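Local coordinates for putative uncharacterized protein PH0242 (Pyrococcus horikoshii, PDB 3VU1) that is the C-terminal globular domain of an archaeal oligosaccharyltransferase of the AglB type, and binds a calcium ion, at residues W13-K18 and P238-G243. Residues are numbered along the deposited sequence; the frame is centred on the assembly and turned at random.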
# COMPACT_ATOMS: atom_id res chain seq x y z
N TRP A 13 15.57 8.00 7.92
CA TRP A 13 14.52 9.02 7.84
C TRP A 13 14.94 10.36 7.34
O TRP A 13 14.18 11.03 6.62
CB TRP A 13 13.81 9.17 9.20
CG TRP A 13 12.77 8.12 9.40
CD1 TRP A 13 12.89 6.90 10.06
CD2 TRP A 13 11.40 8.16 8.91
NE1 TRP A 13 11.70 6.19 10.04
CE2 TRP A 13 10.77 6.89 9.34
CE3 TRP A 13 10.66 9.08 8.21
CZ2 TRP A 13 9.46 6.60 9.05
CZ3 TRP A 13 9.32 8.77 7.92
CH2 TRP A 13 8.74 7.57 8.33
N GLU A 14 16.12 10.80 7.76
CA GLU A 14 16.60 12.12 7.36
C GLU A 14 16.84 12.13 5.86
O GLU A 14 16.43 13.09 5.19
CB GLU A 14 17.86 12.52 8.13
CG GLU A 14 17.77 12.26 9.62
CD GLU A 14 18.85 12.95 10.43
OE1 GLU A 14 19.99 13.18 9.93
OE2 GLU A 14 18.55 13.25 11.60
N GLN A 15 17.44 11.05 5.35
CA GLN A 15 17.69 10.91 3.93
C GLN A 15 16.41 10.77 3.11
O GLN A 15 16.31 11.30 1.99
CB GLN A 15 18.59 9.71 3.66
CG GLN A 15 20.01 9.89 4.13
CD GLN A 15 20.15 9.77 5.65
OE1 GLN A 15 19.35 9.12 6.34
NE2 GLN A 15 21.17 10.41 6.17
N ALA A 16 15.44 10.06 3.67
CA ALA A 16 14.18 9.81 2.97
C ALA A 16 13.38 11.07 2.81
O ALA A 16 12.87 11.34 1.73
CB ALA A 16 13.37 8.73 3.68
N LEU A 17 13.27 11.87 3.87
CA LEU A 17 12.52 13.12 3.74
C LEU A 17 13.19 14.07 2.78
O LEU A 17 12.50 14.76 2.03
CB LEU A 17 12.32 13.81 5.09
CG LEU A 17 11.42 13.10 6.08
CD1 LEU A 17 10.91 14.15 7.06
CD2 LEU A 17 10.26 12.39 5.39
N LYS A 18 14.53 14.10 2.82
CA LYS A 18 15.31 14.93 1.91
C LYS A 18 14.98 14.52 0.48
O LYS A 18 14.69 15.37 -0.37
CB LYS A 18 16.81 14.81 2.19
CG LYS A 18 17.72 15.59 1.26
CD LYS A 18 19.08 14.92 1.27
CE LYS A 18 19.94 15.20 0.03
NZ LYS A 18 20.35 16.63 -0.06
N PRO A 238 9.62 0.30 -5.14
CA PRO A 238 10.66 0.98 -4.32
C PRO A 238 11.25 2.07 -5.14
O PRO A 238 11.78 1.79 -6.19
CB PRO A 238 11.73 -0.09 -4.09
CG PRO A 238 11.37 -1.25 -4.94
CD PRO A 238 9.94 -1.12 -5.40
N VAL A 239 11.12 3.32 -4.72
CA VAL A 239 11.75 4.41 -5.45
C VAL A 239 12.98 4.98 -4.75
O VAL A 239 13.74 5.73 -5.37
CB VAL A 239 10.77 5.56 -5.73
CG1 VAL A 239 9.76 5.15 -6.79
CG2 VAL A 239 10.09 6.01 -4.43
N TYR A 240 13.17 4.67 -3.47
CA TYR A 240 14.31 5.15 -2.68
C TYR A 240 14.42 4.31 -1.44
O TYR A 240 13.40 3.93 -0.85
CB TYR A 240 14.13 6.61 -2.27
CG TYR A 240 15.33 7.20 -1.56
CD1 TYR A 240 15.35 7.38 -0.18
CD2 TYR A 240 16.45 7.58 -2.28
CE1 TYR A 240 16.46 7.92 0.46
CE2 TYR A 240 17.55 8.12 -1.67
CZ TYR A 240 17.57 8.29 -0.30
OH TYR A 240 18.72 8.82 0.26
N GLN A 241 15.66 4.01 -1.05
CA GLN A 241 15.97 3.34 0.21
C GLN A 241 17.25 3.84 0.84
O GLN A 241 18.18 4.27 0.16
CB GLN A 241 16.03 1.82 0.12
CG GLN A 241 16.66 1.23 -1.12
CD GLN A 241 16.05 -0.13 -1.47
OE1 GLN A 241 15.38 -0.29 -2.51
NE2 GLN A 241 16.25 -1.11 -0.57
N TYR A 242 17.27 3.78 2.17
CA TYR A 242 18.37 4.25 2.96
C TYR A 242 18.21 3.73 4.37
O TYR A 242 17.12 3.83 4.98
CB TYR A 242 18.46 5.78 2.93
CG TYR A 242 19.88 6.19 3.15
CD1 TYR A 242 20.73 6.51 2.08
CD2 TYR A 242 20.42 6.18 4.45
CE1 TYR A 242 22.07 6.84 2.30
CE2 TYR A 242 21.73 6.52 4.68
CZ TYR A 242 22.55 6.85 3.62
OH TYR A 242 23.85 7.16 3.92
N GLY A 243 19.28 3.17 4.91
CA GLY A 243 19.20 2.67 6.27
C GLY A 243 18.08 1.67 6.38
O GLY A 243 18.07 0.66 5.66
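Gln15 CG sits over the face of the Tyr242 ring, with the glutamine amide stacked nearly parallel to it. This CG stands 3.7 Å from the ring centroid and only 8° off the ring normal, which defines a CH-pi contact over the face. The amide follows the ring, the two planes being 20° apart, and Gln15 OE1 comes 3.7 Å from Tyr242 CD2. A bend at chi2 brings CD and OE1 back along the CD2/CE2 side while CG stays over the ring centre.

Tyr240, two residues back along the strand, meets the helix obliquely. Its CG is set opposite the backbone N, and the ring extends until CE1 is 3.7 Å from Gln15 O and 3.9 Å from Ala16 CA, with Tyr240 OH 3.5 Å from Gln15 CB. No hydrogen bond links the two segments, so van der Waals and CH-pi contacts carry the interface. Beyond it, Trp19 stacks on Tyr240, and Val10 touches both Gln15 and Tyr242.

The segment axes approach to 8.0 Å and run nearly antiparallel, at 158°. Strand 236-242 is an outermost strand of a four-stranded mixed sheet, with a classic beta bulge where Val239 and Tyr240 face Val247. Ala16 also touches Val245 on the adjoining strand, consistent with helix-on-sheet packing in an alpha/beta domain.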